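Local structure of alpha-galactosidase (Lactobacillus brevis, 3MI6) at residues K82-F90 against E263-L273; I153-V161 against Q311-H319. The protein probably hydrolyses terminal, non-reducing alpha-D-galactose residues from alpha-galactosides, as a glycoside hydrolase of family 36. One frame throughout, in Å; residues are numbered along the deposited sequence.

Contact 1: residues K82-F90 against E263-L273; sequences KGDFRQPAF and EVDQYSTSRIL
D84 OD2 takes two N-H groups of R271, whose guanidinium comes end-on with both terminal nitrogens directed at this one oxygen. The shorter bond, from R271 NH2 to D84 OD2 at 2.9 Å, uses the syn lone pair; the one from NH1 arrives 45° out of the carboxylate plane. The other oxygen, D84 OD1, is held within its own loop: R86 N closes an Asx turn on it, and R86 NE meets its syn lone pair at 3.0 Å. One carboxylate thus ties two arginines together, and the guanidinium of R86 lies flat on that of R271, centres 4.0 Å apart and planes 22° from parallel. A bend in the third torsion of each arginine turns the planar ends into this stack. R271 NH1 also reaches Q87 O at 2.8 Å and a water that lies by R86 O, so its two hydrogens are spread over three acceptors. From the neighbouring strand, E263 reaches out fully extended, its OE1 accepting from Q87 N at 2.9 Å in an almost straight bond. D265 OD2 lies over the R86 face turned away from R271, 4.3 Å from R86 NH1, supplying charge without a hydrogen bond. Beyond the polar group, L273 CD1 packs on Q87 CB at 3.9 Å. Strands 258-264 and 270-274 form a beta hairpin, closed by a type I turn from D265 to S268, within an antiparallel sheet of the N-terminal domain; segment 82-90, a loop as far as A89, lies across it and runs into strand 90-93 of the same sheet. R271 NE is further paired with D185, and R86 NH2 with the carbonyl of I73. The D84 carboxylate, with D185 and D265 nearby, probably lets the two stacked arginines both stay charged in this buried salt-bridge network.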
# COMPACT_ATOMS: atom_id res chain seq x y z
N LYS D 82 37.72 11.59 3.75
CA LYS D 82 38.64 10.49 3.66
C LYS D 82 38.15 9.35 2.78
O LYS D 82 38.67 8.24 2.86
CB LYS D 82 38.95 9.99 5.06
CG LYS D 82 39.67 11.02 5.93
CD LYS D 82 41.16 10.66 6.12
CE LYS D 82 41.97 10.98 4.88
NZ LYS D 82 43.39 10.58 5.03
N GLY D 83 37.16 9.62 1.93
CA GLY D 83 36.64 8.59 1.03
C GLY D 83 35.20 8.21 1.32
O GLY D 83 34.51 7.60 0.50
N ASP D 84 34.74 8.56 2.51
CA ASP D 84 33.35 8.42 2.87
C ASP D 84 32.63 9.69 2.50
O ASP D 84 33.06 10.80 2.86
CB ASP D 84 33.21 8.19 4.37
CG ASP D 84 31.89 7.56 4.74
OD1 ASP D 84 31.02 7.45 3.84
OD2 ASP D 84 31.71 7.17 5.92
N PHE D 85 31.53 9.56 1.76
CA PHE D 85 30.76 10.72 1.35
C PHE D 85 29.38 10.82 2.02
O PHE D 85 28.63 11.77 1.80
CB PHE D 85 30.68 10.81 -0.17
CG PHE D 85 31.99 11.15 -0.80
CD1 PHE D 85 32.49 12.45 -0.76
CD2 PHE D 85 32.75 10.16 -1.42
CE1 PHE D 85 33.71 12.77 -1.33
CE2 PHE D 85 33.98 10.47 -2.01
CZ PHE D 85 34.46 11.78 -1.96
N ARG D 86 29.07 9.84 2.86
CA ARG D 86 27.89 9.92 3.69
C ARG D 86 28.03 11.05 4.69
O ARG D 86 29.07 11.70 4.76
CB ARG D 86 27.66 8.60 4.41
CG ARG D 86 27.27 7.51 3.47
CD ARG D 86 27.27 6.19 4.19
NE ARG D 86 28.62 5.67 4.31
CZ ARG D 86 28.94 4.53 4.91
NH1 ARG D 86 27.99 3.78 5.46
NH2 ARG D 86 30.20 4.15 4.96
N GLN D 87 26.98 11.31 5.45
CA GLN D 87 27.03 12.37 6.43
C GLN D 87 27.98 11.97 7.54
O GLN D 87 28.06 10.80 7.87
CB GLN D 87 25.64 12.67 6.98
CG GLN D 87 24.80 13.51 6.02
CD GLN D 87 25.47 14.85 5.65
OE1 GLN D 87 25.41 15.83 6.41
NE2 GLN D 87 26.09 14.89 4.47
N PRO D 88 28.73 12.93 8.09
CA PRO D 88 29.69 12.59 9.15
C PRO D 88 29.10 12.74 10.53
O PRO D 88 28.10 13.44 10.70
CB PRO D 88 30.79 13.63 8.95
CG PRO D 88 30.09 14.80 8.41
CD PRO D 88 28.96 14.27 7.55
N ALA D 89 29.71 12.10 11.51
CA ALA D 89 29.30 12.26 12.89
C ALA D 89 29.86 13.55 13.45
O ALA D 89 29.29 14.13 14.37
CB ALA D 89 29.81 11.12 13.73
N PHE D 90 30.99 14.00 12.92
CA PHE D 90 31.62 15.20 13.45
C PHE D 90 32.43 15.87 12.35
O PHE D 90 32.61 15.27 11.28
CB PHE D 90 32.55 14.82 14.60
CG PHE D 90 33.82 14.18 14.14
CD1 PHE D 90 33.87 12.82 13.89
CD2 PHE D 90 34.96 14.94 13.92
CE1 PHE D 90 35.02 12.23 13.46
CE2 PHE D 90 36.12 14.35 13.48
CZ PHE D 90 36.15 12.98 13.25
N GLU D 263 20.27 8.10 6.75
CA GLU D 263 20.69 8.18 5.37
C GLU D 263 20.87 6.78 4.84
O GLU D 263 21.49 5.93 5.48
CB GLU D 263 22.00 8.97 5.26
CG GLU D 263 22.42 9.33 3.84
CD GLU D 263 23.74 10.08 3.81
OE1 GLU D 263 24.45 10.02 4.85
OE2 GLU D 263 24.07 10.71 2.76
N VAL D 264 20.28 6.53 3.68
CA VAL D 264 20.41 5.27 2.98
C VAL D 264 21.33 5.54 1.81
O VAL D 264 21.01 6.35 0.95
CB VAL D 264 19.03 4.78 2.48
CG1 VAL D 264 19.16 3.48 1.73
CG2 VAL D 264 18.06 4.64 3.67
N ASP D 265 22.47 4.87 1.78
CA ASP D 265 23.49 5.17 0.79
C ASP D 265 23.31 4.34 -0.47
O ASP D 265 22.35 3.58 -0.61
CB ASP D 265 24.90 4.95 1.35
CG ASP D 265 25.25 3.48 1.50
OD1 ASP D 265 24.32 2.67 1.68
OD2 ASP D 265 26.45 3.12 1.46
N GLN D 266 24.27 4.50 -1.38
CA GLN D 266 24.23 3.83 -2.67
C GLN D 266 24.14 2.31 -2.58
O GLN D 266 23.64 1.68 -3.50
CB GLN D 266 25.48 4.21 -3.47
CG GLN D 266 26.74 4.07 -2.64
CD GLN D 266 27.98 4.49 -3.38
OE1 GLN D 266 28.08 4.34 -4.61
NE2 GLN D 266 28.96 5.02 -2.65
N TYR D 267 24.62 1.73 -1.48
CA TYR D 267 24.60 0.27 -1.29
C TYR D 267 23.53 -0.16 -0.28
O TYR D 267 23.61 -1.23 0.32
CB TYR D 267 25.99 -0.26 -0.89
CG TYR D 267 27.08 0.13 -1.87
CD1 TYR D 267 27.21 -0.54 -3.09
CD2 TYR D 267 27.97 1.16 -1.59
CE1 TYR D 267 28.19 -0.19 -4.00
CE2 TYR D 267 28.95 1.51 -2.50
CZ TYR D 267 29.06 0.83 -3.70
OH TYR D 267 30.01 1.18 -4.61
N SER D 268 22.52 0.69 -0.12
CA SER D 268 21.36 0.38 0.71
C SER D 268 21.71 0.05 2.15
O SER D 268 21.08 -0.83 2.76
CB SER D 268 20.49 -0.72 0.08
OG SER D 268 19.16 -0.25 -0.14
N THR D 269 22.73 0.73 2.67
CA THR D 269 23.00 0.74 4.11
C THR D 269 22.44 2.00 4.76
O THR D 269 22.13 2.99 4.09
CB THR D 269 24.48 0.64 4.44
OG1 THR D 269 25.10 1.94 4.32
CG2 THR D 269 25.15 -0.36 3.52
N SER D 270 22.32 1.95 6.08
CA SER D 270 21.70 3.02 6.83
C SER D 270 22.62 3.62 7.87
O SER D 270 23.14 2.90 8.72
CB SER D 270 20.46 2.49 7.53
OG SER D 270 19.56 1.96 6.58
N ARG D 271 22.80 4.94 7.82
CA ARG D 271 23.44 5.65 8.91
C ARG D 271 22.41 6.42 9.74
O ARG D 271 21.76 7.34 9.25
CB ARG D 271 24.51 6.60 8.36
CG ARG D 271 25.40 7.24 9.43
CD ARG D 271 26.64 7.86 8.81
NE ARG D 271 27.70 6.88 8.63
CZ ARG D 271 28.81 7.09 7.92
NH1 ARG D 271 29.01 8.25 7.32
NH2 ARG D 271 29.71 6.13 7.81
N ILE D 272 22.27 6.03 11.01
CA ILE D 272 21.45 6.77 11.95
C ILE D 272 22.33 7.69 12.81
O ILE D 272 23.14 7.23 13.60
CB ILE D 272 20.61 5.84 12.88
CG1 ILE D 272 19.70 4.91 12.08
CG2 ILE D 272 19.74 6.66 13.82
CD1 ILE D 272 20.41 3.89 11.21
N LEU D 273 22.14 9.00 12.66
CA LEU D 273 22.90 10.01 13.39
C LEU D 273 21.99 10.67 14.37
O LEU D 273 20.91 11.04 13.99
CB LEU D 273 23.38 11.09 12.42
CG LEU D 273 24.58 10.79 11.53
CD1 LEU D 273 24.98 12.01 10.74
CD2 LEU D 273 25.71 10.33 12.40
O HOH W 1 30.97 10.08 6.40

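Contact 2: residues I153-V161 against Q311-H319; sequences IFPHQDVIV and QMASFYQQH
The ring of F315 stands on edge over the face of F154, planes at 83° and centroids 4.8 Å apart, a T-shaped pair in which F315 CE1 comes within 3.4 Å of F154 CG. F154 in turn presents its own edge to the face of H319, the planes at 56° and F154 CE2 lying 3.4 Å from H319 CG. F315 leans from the helix onto the sheet because its first torsion (chi1 166°) swings the ring away from its backbone N. There V159 CG1 sits over its face, 3.7 Å from the centroid, in a CH-pi contact. V161 CG2 reaches F315 CZ at 3.6 Å. The contact sets helix 305-319, in the chain ahead of the first barrel strand 333-335, against the hairpin of strands 146-154 and 159-167 in the nine-stranded antiparallel sheet of the N-terminal domain; I297 of strand 290-301 also touches F315. At the hairpin turn Q157 lays CB and CG against the helix, CG 3.7 Å from F315 N, and a bend at chi2 turns its amide so that NE2 bonds D129. H319 NE2 bonds the same aspartate, and H319 ND1 bonds F124 O, which fixes how the imidazole is turned. Q311 stretches past Q157 O to D158, where one water bridges Q311 OE1, at 2.7 Å, and D158 OD2; Q311 NE2 is held by S299 and D158 OD2 by H18.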
# COMPACT_ATOMS: atom_id res chain seq x y z
N ILE D 153 26.99 0.07 28.90
CA ILE D 153 26.04 -1.03 28.85
C ILE D 153 25.11 -1.02 30.06
O ILE D 153 25.56 -0.86 31.19
CB ILE D 153 26.76 -2.38 28.76
CG1 ILE D 153 27.07 -2.72 27.30
CG2 ILE D 153 25.90 -3.52 29.29
CD1 ILE D 153 27.07 -4.21 27.05
N PHE D 154 23.82 -1.20 29.82
CA PHE D 154 22.84 -1.38 30.89
C PHE D 154 22.07 -2.66 30.61
O PHE D 154 20.91 -2.63 30.23
CB PHE D 154 21.88 -0.21 30.93
CG PHE D 154 22.42 0.99 31.65
CD1 PHE D 154 23.15 1.93 30.99
CD2 PHE D 154 22.16 1.18 32.98
CE1 PHE D 154 23.61 3.02 31.64
CE2 PHE D 154 22.62 2.28 33.63
CZ PHE D 154 23.35 3.19 32.96
N PRO D 155 22.72 -3.81 30.82
CA PRO D 155 22.28 -5.11 30.31
C PRO D 155 20.82 -5.44 30.58
O PRO D 155 20.19 -6.07 29.74
CB PRO D 155 23.18 -6.09 31.05
CG PRO D 155 23.66 -5.32 32.26
CD PRO D 155 23.83 -3.94 31.77
N HIS D 156 20.29 -5.04 31.73
CA HIS D 156 18.96 -5.54 32.11
C HIS D 156 17.75 -4.81 31.48
O HIS D 156 16.61 -5.26 31.59
CB HIS D 156 18.82 -5.66 33.65
CG HIS D 156 19.93 -6.45 34.27
ND1 HIS D 156 20.25 -7.73 33.86
CD2 HIS D 156 20.80 -6.15 35.26
CE1 HIS D 156 21.28 -8.17 34.57
NE2 HIS D 156 21.62 -7.23 35.43
N GLN D 157 18.00 -3.70 30.80
CA GLN D 157 16.94 -3.01 30.08
C GLN D 157 17.32 -2.98 28.61
O GLN D 157 16.69 -2.30 27.81
CB GLN D 157 16.73 -1.60 30.63
CG GLN D 157 16.38 -1.53 32.10
CD GLN D 157 17.59 -1.61 33.01
OE1 GLN D 157 18.70 -1.25 32.62
NE2 GLN D 157 17.38 -2.07 34.25
N ASP D 158 18.36 -3.71 28.25
CA ASP D 158 18.77 -3.79 26.85
C ASP D 158 19.16 -2.44 26.24
O ASP D 158 19.17 -2.28 25.03
CB ASP D 158 17.69 -4.51 26.03
CG ASP D 158 17.75 -6.05 26.20
OD1 ASP D 158 18.87 -6.58 26.40
OD2 ASP D 158 16.69 -6.73 26.12
N VAL D 159 19.53 -1.50 27.11
CA VAL D 159 19.96 -0.16 26.71
C VAL D 159 21.48 -0.01 26.64
O VAL D 159 22.20 -0.41 27.55
CB VAL D 159 19.51 0.88 27.75
CG1 VAL D 159 20.22 2.21 27.52
CG2 VAL D 159 18.00 1.04 27.73
N ILE D 160 21.97 0.57 25.55
CA ILE D 160 23.35 1.02 25.46
C ILE D 160 23.30 2.53 25.34
O ILE D 160 22.56 3.03 24.51
CB ILE D 160 24.00 0.47 24.19
CG1 ILE D 160 24.29 -1.03 24.36
CG2 ILE D 160 25.28 1.23 23.87
CD1 ILE D 160 24.51 -1.79 23.08
N VAL D 161 24.05 3.24 26.18
CA VAL D 161 24.10 4.71 26.16
C VAL D 161 25.40 5.21 25.56
O VAL D 161 26.46 4.75 25.95
CB VAL D 161 24.04 5.31 27.58
CG1 VAL D 161 24.19 6.83 27.52
CG2 VAL D 161 22.75 4.95 28.26
N GLN D 311 11.03 -1.44 28.30
CA GLN D 311 12.39 -1.53 28.81
C GLN D 311 13.02 -0.15 28.87
O GLN D 311 13.48 0.27 29.92
CB GLN D 311 13.25 -2.49 27.98
CG GLN D 311 13.51 -2.08 26.52
CD GLN D 311 13.93 -3.28 25.67
OE1 GLN D 311 13.52 -4.41 25.93
NE2 GLN D 311 14.74 -3.03 24.65
N MSE D 312 13.02 0.57 27.75
CA MSE D 312 13.47 1.94 27.79
C MSE D 312 12.86 2.71 28.95
O MSE D 312 13.53 3.54 29.56
CB MSE D 312 13.21 2.65 26.48
CG MSE D 312 14.33 2.43 25.49
SE MSE D 312 13.88 2.92 23.67
CE MSE D 312 15.51 3.87 23.16
N ALA D 313 11.61 2.42 29.30
CA ALA D 313 10.95 3.11 30.39
C ALA D 313 11.44 2.64 31.75
O ALA D 313 11.52 3.42 32.68
CB ALA D 313 9.44 2.98 30.31
N SER D 314 11.76 1.35 31.85
CA SER D 314 12.39 0.85 33.06
C SER D 314 13.80 1.40 33.20
O SER D 314 14.29 1.63 34.30
CB SER D 314 12.43 -0.67 33.07
OG SER D 314 11.49 -1.14 34.01
N PHE D 315 14.46 1.60 32.06
CA PHE D 315 15.77 2.18 32.08
C PHE D 315 15.70 3.62 32.59
O PHE D 315 16.52 4.03 33.41
CB PHE D 315 16.43 2.11 30.71
CG PHE D 315 17.65 2.98 30.59
CD1 PHE D 315 18.89 2.53 31.02
CD2 PHE D 315 17.56 4.26 30.06
CE1 PHE D 315 20.02 3.32 30.92
CE2 PHE D 315 18.68 5.07 29.96
CZ PHE D 315 19.92 4.59 30.39
N TYR D 316 14.71 4.39 32.11
CA TYR D 316 14.61 5.80 32.49
C TYR D 316 14.28 5.95 33.97
O TYR D 316 14.78 6.85 34.63
CB TYR D 316 13.59 6.58 31.65
CG TYR D 316 13.83 6.60 30.16
CD1 TYR D 316 15.10 6.82 29.64
CD2 TYR D 316 12.76 6.45 29.26
CE1 TYR D 316 15.32 6.85 28.26
CE2 TYR D 316 12.97 6.48 27.89
CZ TYR D 316 14.24 6.68 27.39
OH TYR D 316 14.45 6.70 26.02
N GLN D 317 13.45 5.06 34.49
CA GLN D 317 12.95 5.16 35.85
C GLN D 317 14.03 4.82 36.86
O GLN D 317 14.02 5.31 37.99
CB GLN D 317 11.74 4.25 36.06
CG GLN D 317 11.14 4.31 37.46
CD GLN D 317 10.07 3.25 37.71
OE1 GLN D 317 10.38 2.06 37.89
NE2 GLN D 317 8.81 3.68 37.74
N GLN D 318 14.97 3.96 36.47
CA GLN D 318 16.01 3.54 37.39
C GLN D 318 17.29 4.34 37.21
O GLN D 318 18.05 4.52 38.16
CB GLN D 318 16.29 2.04 37.21
CG GLN D 318 17.33 1.50 38.19
CD GLN D 318 17.48 -0.01 38.12
OE1 GLN D 318 18.37 -0.59 38.76
NE2 GLN D 318 16.62 -0.67 37.33
N HIS D 319 17.52 4.86 36.00
CA HIS D 319 18.83 5.39 35.64
C HIS D 319 18.85 6.77 34.97
O HIS D 319 19.84 7.14 34.33
CB HIS D 319 19.53 4.40 34.72
CG HIS D 319 19.78 3.06 35.33
ND1 HIS D 319 20.62 2.88 36.40
CD2 HIS D 319 19.32 1.84 35.00
CE1 HIS D 319 20.66 1.60 36.71
NE2 HIS D 319 19.87 0.94 35.87
O HOH W 2 13.71 -6.90 24.86

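How the contacts relate
Contacts 1 and 2 are both buried, yet they join different parts of the chain and share no strand. Contact 1, its centre about 27 Å from that of the chain, stays within the N-terminal domain and lies beside other subunits of the tetramer: Q87 packs on L221 of the second subunit and Y267 bonds N676 of the third. Contact 2, centred about 14 Å from the chain centre, packs the domain's large sheet against the helix that precedes the barrel, and no other chain touches it. Charged groups and hydrogen bonds dominate the first; the second has no direct hydrogen bond across it and relies on rings and valines. Their centres are about 28 Å apart.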